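Local coordinates for zinc-type alcohol dehydrogenase-like protein YAHK (Escherichia coli, PDB 1UUF) that reduces a wide range of aldehydes to the corresponding alcohols as a zinc-dependent enzyme with a strong preference for NADPH over NADH, at residues H220-R231 against A239-E250. Residues are numbered along the deposited sequence; the frame is centred on the assembly and turned at random.
Sequences HVVAFTTSEAKR and ADEVVNSRNADE
R231 and E250 meet from opposite directions in a salt bridge: NH2 of R231 gives a nearly straight bond to OE1 of E250 (2.9 Å, 169°); OE1 lies in the guanidinium plane at its edge, and NH2 meets it on its syn side, a little out of the carboxylate plane. The same guanidinium grips E228 side-on, NE to OE1 and NH2 to OE2 (2.7 Å between NH2 and OE2), while NH1 reaches V242 O only weakly. N244 joins this network twice, its backbone N bonding E250 OE1 from above the carboxylate plane and its ND2 bonding E228 OE2 at 2.9 Å. With CG of R231 anti to the backbone N (chi1 -177°), its aliphatic stem lies against V242, CG to CG1 3.8 Å. A lysine in place of R231 would probably lose the two-nitrogen grip on E228, leaving the OE2 atoms of E228 and E250, 4.0 Å apart, less well compensated. The cluster lies beside the C-terminal part of two parallel strands, 220-225 and 241-244, the latter outermost in the Rossmann-type sheet; helix 231-237 completes the beta-alpha-beta crossover. Their backbones are zipped by A223 N to E241 O, V243 N to A223 O, T225 N to V243 O and S245 N to T225 O. At the start of the pair, V221 N binds the anti lone pair of D240 OD2 (2.9 Å), and V221 O accepts from both D240 N and E241 N. The V243 and F224 side chains lie side by side, pointing the same way, with V243 CB 3.7 Å from F224 CD2, and CG2 of V243 meets V222 CG1. M251 of helix 248-252 packs on F224 and V243.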
loop_
_atom_site.group_PDB
_atom_site.type_symbol
_atom_site.label_atom_id
_atom_site.label_comp_id
_atom_site.label_asym_id
_atom_site.label_seq_id
_atom_site.Cartn_x
_atom_site.Cartn_y
_atom_site.Cartn_z
ATOM N N HIS A 220 18.869 -0.553 -10.101
ATOM C CA HIS A 220 19.208 0.680 -10.793
ATOM C C HIS A 220 18.613 1.693 -9.826
ATOM O O HIS A 220 17.398 1.732 -9.628
ATOM C CB HIS A 220 18.512 0.762 -12.147
ATOM C CG HIS A 220 18.792 2.031 -12.886
ATOM N ND1 HIS A 220 18.135 3.212 -12.614
ATOM C CD2 HIS A 220 19.682 2.313 -13.868
ATOM C CE1 HIS A 220 18.606 4.166 -13.397
ATOM N NE2 HIS A 220 19.545 3.646 -14.167
ATOM N N VAL A 221 19.471 2.502 -9.215
ATOM C CA VAL A 221 19.027 3.453 -8.203
ATOM C C VAL A 221 18.904 4.912 -8.620
ATOM O O VAL A 221 19.830 5.487 -9.183
ATOM C CB VAL A 221 19.972 3.389 -6.986
ATOM C CG1 VAL A 221 19.478 4.314 -5.879
ATOM C CG2 VAL A 221 20.069 1.957 -6.490
ATOM N N VAL A 222 17.746 5.499 -8.330
ATOM C CA VAL A 222 17.502 6.904 -8.621
ATOM C C VAL A 222 17.281 7.599 -7.283
ATOM O O VAL A 222 16.375 7.234 -6.530
ATOM C CB VAL A 222 16.246 7.109 -9.489
ATOM C CG1 VAL A 222 16.047 8.598 -9.759
ATOM C CG2 VAL A 222 16.391 6.351 -10.801
ATOM N N ALA A 223 18.126 8.578 -6.974
ATOM C CA ALA A 223 17.994 9.316 -5.728
ATOM C C ALA A 223 17.231 10.601 -5.988
ATOM O O ALA A 223 17.426 11.241 -7.018
ATOM C CB ALA A 223 19.369 9.639 -5.155
ATOM N N PHE A 224 16.365 10.971 -5.048
ATOM C CA PHE A 224 15.575 12.189 -5.165
ATOM C C PHE A 224 15.945 13.175 -4.064
ATOM O O PHE A 224 15.992 12.817 -2.885
ATOM C CB PHE A 224 14.076 11.880 -5.061
ATOM C CG PHE A 224 13.546 11.041 -6.184
ATOM C CD1 PHE A 224 13.705 9.659 -6.178
ATOM C CD2 PHE A 224 12.884 11.635 -7.251
ATOM C CE1 PHE A 224 13.209 8.880 -7.225
ATOM C CE2 PHE A 224 12.384 10.865 -8.304
ATOM C CZ PHE A 224 12.547 9.486 -8.289
ATOM N N THR A 225 16.194 14.420 -4.454
ATOM C CA THR A 225 16.537 15.465 -3.497
ATOM C C THR A 225 15.666 16.677 -3.805
ATOM O O THR A 225 15.097 16.768 -4.886
ATOM C CB THR A 225 18.009 15.884 -3.625
ATOM O OG1 THR A 225 18.324 16.833 -2.600
ATOM C CG2 THR A 225 18.258 16.518 -4.987
ATOM N N THR A 226 15.563 17.603 -2.857
ATOM C CA THR A 226 14.760 18.804 -3.061
ATOM C C THR A 226 15.634 20.022 -3.353
ATOM O O THR A 226 15.129 21.135 -3.502
ATOM C CB THR A 226 13.883 19.109 -1.829
ATOM O OG1 THR A 226 14.703 19.159 -0.657
ATOM C CG2 THR A 226 12.819 18.037 -1.655
ATOM N N SER A 227 16.944 19.804 -3.439
ATOM C CA SER A 227 17.884 20.887 -3.718
ATOM C C SER A 227 19.043 20.422 -4.592
ATOM O O SER A 227 19.496 19.282 -4.486
ATOM C CB SER A 227 18.437 21.465 -2.412
ATOM O OG SER A 227 19.174 20.495 -1.687
ATOM N N GLU A 228 19.518 21.312 -5.456
ATOM C CA GLU A 228 20.627 21.002 -6.349
ATOM C C GLU A 228 21.915 20.758 -5.577
ATOM O O GLU A 228 22.822 20.088 -6.062
ATOM C CB GLU A 228 20.849 22.152 -7.335
ATOM C CG GLU A 228 19.790 22.267 -8.408
ATOM C CD GLU A 228 19.703 21.019 -9.260
ATOM O OE1 GLU A 228 20.746 20.600 -9.810
ATOM O OE2 GLU A 228 18.595 20.456 -9.382
ATOM N N ALA A 229 21.987 21.304 -4.370
ATOM C CA ALA A 229 23.177 21.177 -3.541
ATOM C C ALA A 229 23.611 19.745 -3.250
ATOM O O ALA A 229 24.805 19.465 -3.155
ATOM C CB ALA A 229 22.970 21.926 -2.231
ATOM N N LYS A 230 22.654 18.831 -3.120
ATOM C CA LYS A 230 22.992 17.448 -2.799
ATOM C C LYS A 230 23.034 16.500 -3.993
ATOM O O LYS A 230 23.173 15.290 -3.822
ATOM C CB LYS A 230 22.013 16.921 -1.748
ATOM C CG LYS A 230 21.914 17.829 -0.531
ATOM C CD LYS A 230 20.896 17.335 0.477
ATOM C CE LYS A 230 21.410 16.132 1.239
ATOM N NZ LYS A 230 20.380 15.616 2.182
ATOM N N ARG A 231 22.935 17.044 -5.200
ATOM C CA ARG A 231 22.954 16.204 -6.391
ATOM C C ARG A 231 24.259 15.423 -6.535
ATOM O O ARG A 231 24.239 14.210 -6.737
ATOM C CB ARG A 231 22.714 17.046 -7.648
ATOM C CG ARG A 231 22.652 16.221 -8.926
ATOM C CD ARG A 231 22.480 17.104 -10.149
ATOM N NE ARG A 231 21.199 17.804 -10.145
ATOM C CZ ARG A 231 20.056 17.280 -10.579
ATOM N NH1 ARG A 231 20.027 16.046 -11.062
ATOM N NH2 ARG A 231 18.938 17.993 -10.531
ATOM N N ALA A 239 24.153 6.475 -6.408
ATOM C CA ALA A 239 22.946 6.618 -7.209
ATOM C C ALA A 239 23.338 6.646 -8.680
ATOM O O ALA A 239 24.296 7.322 -9.057
ATOM C CB ALA A 239 22.213 7.900 -6.834
ATOM N N ASP A 240 22.608 5.901 -9.505
ATOM C CA ASP A 240 22.887 5.866 -10.937
ATOM C C ASP A 240 22.338 7.124 -11.588
ATOM O O ASP A 240 22.867 7.600 -12.595
ATOM C CB ASP A 240 22.248 4.633 -11.573
ATOM C CG ASP A 240 22.827 3.345 -11.039
ATOM O OD1 ASP A 240 24.047 3.132 -11.205
ATOM O OD2 ASP A 240 22.069 2.549 -10.450
ATOM N N GLU A 241 21.263 7.648 -11.008
ATOM C CA GLU A 241 20.623 8.864 -11.500
ATOM C C GLU A 241 20.154 9.677 -10.303
ATOM O O GLU A 241 19.899 9.125 -9.233
ATOM C CB GLU A 241 19.405 8.537 -12.367
ATOM C CG GLU A 241 19.703 7.858 -13.694
ATOM C CD GLU A 241 18.439 7.615 -14.503
ATOM O OE1 GLU A 241 17.699 6.653 -14.202
ATOM O OE2 GLU A 241 18.175 8.400 -15.435
ATOM N N VAL A 242 20.042 10.986 -10.492
ATOM C CA VAL A 242 19.576 11.865 -9.433
ATOM C C VAL A 242 18.514 12.794 -9.995
ATOM O O VAL A 242 18.632 13.294 -11.119
ATOM C CB VAL A 242 20.726 12.707 -8.835
ATOM C CG1 VAL A 242 20.185 13.618 -7.749
ATOM C CG2 VAL A 242 21.790 11.791 -8.256
ATOM N N VAL A 243 17.465 13.005 -9.214
ATOM C CA VAL A 243 16.375 13.875 -9.622
ATOM C C VAL A 243 16.062 14.907 -8.549
ATOM O O VAL A 243 16.001 14.584 -7.363
ATOM C CB VAL A 243 15.093 13.058 -9.902
ATOM C CG1 VAL A 243 13.914 13.994 -10.160
ATOM C CG2 VAL A 243 15.310 12.147 -11.099
ATOM N N ASN A 244 15.898 16.159 -8.963
ATOM C CA ASN A 244 15.525 17.213 -8.028
ATOM C C ASN A 244 14.007 17.156 -8.102
ATOM O O ASN A 244 13.418 17.555 -9.107
ATOM C CB ASN A 244 16.004 18.583 -8.506
ATOM C CG ASN A 244 15.664 19.685 -7.522
ATOM O OD1 ASN A 244 14.582 19.692 -6.932
ATOM N ND2 ASN A 244 16.583 20.626 -7.344
ATOM N N SER A 245 13.375 16.650 -7.049
ATOM C CA SER A 245 11.927 16.500 -7.041
ATOM C C SER A 245 11.140 17.796 -7.207
ATOM O O SER A 245 9.923 17.760 -7.401
ATOM C CB SER A 245 11.480 15.776 -5.766
ATOM O OG SER A 245 11.885 16.470 -4.602
ATOM N N ARG A 246 11.823 18.935 -7.139
ATOM C CA ARG A 246 11.149 20.219 -7.308
ATOM C C ARG A 246 11.097 20.632 -8.778
ATOM O O ARG A 246 10.465 21.628 -9.126
ATOM C CB ARG A 246 11.850 21.317 -6.507
ATOM C CG ARG A 246 11.880 21.099 -5.004
ATOM C CD ARG A 246 12.215 22.403 -4.299
ATOM N NE ARG A 246 11.122 23.364 -4.429
ATOM C CZ ARG A 246 11.244 24.672 -4.229
ATOM N NH1 ARG A 246 12.418 25.189 -3.891
ATOM N NH2 ARG A 246 10.189 25.465 -4.363
ATOM N N ASN A 247 11.769 19.871 -9.637
ATOM C CA ASN A 247 11.773 20.168 -11.065
ATOM C C ASN A 247 10.853 19.197 -11.799
ATOM O O ASN A 247 11.201 18.037 -12.026
ATOM C CB ASN A 247 13.196 20.091 -11.629
ATOM C CG ASN A 247 14.105 21.170 -11.064
ATOM O OD1 ASN A 247 13.658 22.282 -10.782
ATOM N ND2 ASN A 247 15.386 20.854 -10.912
ATOM N N ALA A 248 9.674 19.691 -12.164
ATOM C CA ALA A 248 8.664 18.898 -12.855
ATOM C C ALA A 248 9.192 18.155 -14.076
ATOM O O ALA A 248 8.786 17.022 -14.338
ATOM C CB ALA A 248 7.492 19.790 -13.253
ATOM N N ASP A 249 10.088 18.790 -14.823
ATOM C CA ASP A 249 10.651 18.165 -16.012
ATOM C C ASP A 249 11.465 16.927 -15.655
ATOM O O ASP A 249 11.373 15.903 -16.329
ATOM C CB ASP A 249 11.522 19.165 -16.772
ATOM C CG ASP A 249 10.729 20.351 -17.282
ATOM O OD1 ASP A 249 9.793 20.139 -18.081
ATOM O OD2 ASP A 249 11.038 21.494 -16.880
ATOM N N GLU A 250 12.260 17.019 -14.592
ATOM C CA GLU A 250 13.067 15.882 -14.164
ATOM C C GLU A 250 12.173 14.740 -13.676
ATOM O O GLU A 250 12.419 13.574 -13.981
ATOM C CB GLU A 250 14.036 16.308 -13.057
ATOM C CG GLU A 250 15.175 17.198 -13.549
ATOM C CD GLU A 250 16.145 17.579 -12.444
ATOM O OE1 GLU A 250 16.630 16.671 -11.740
ATOM O OE2 GLU A 250 16.428 18.786 -12.284
#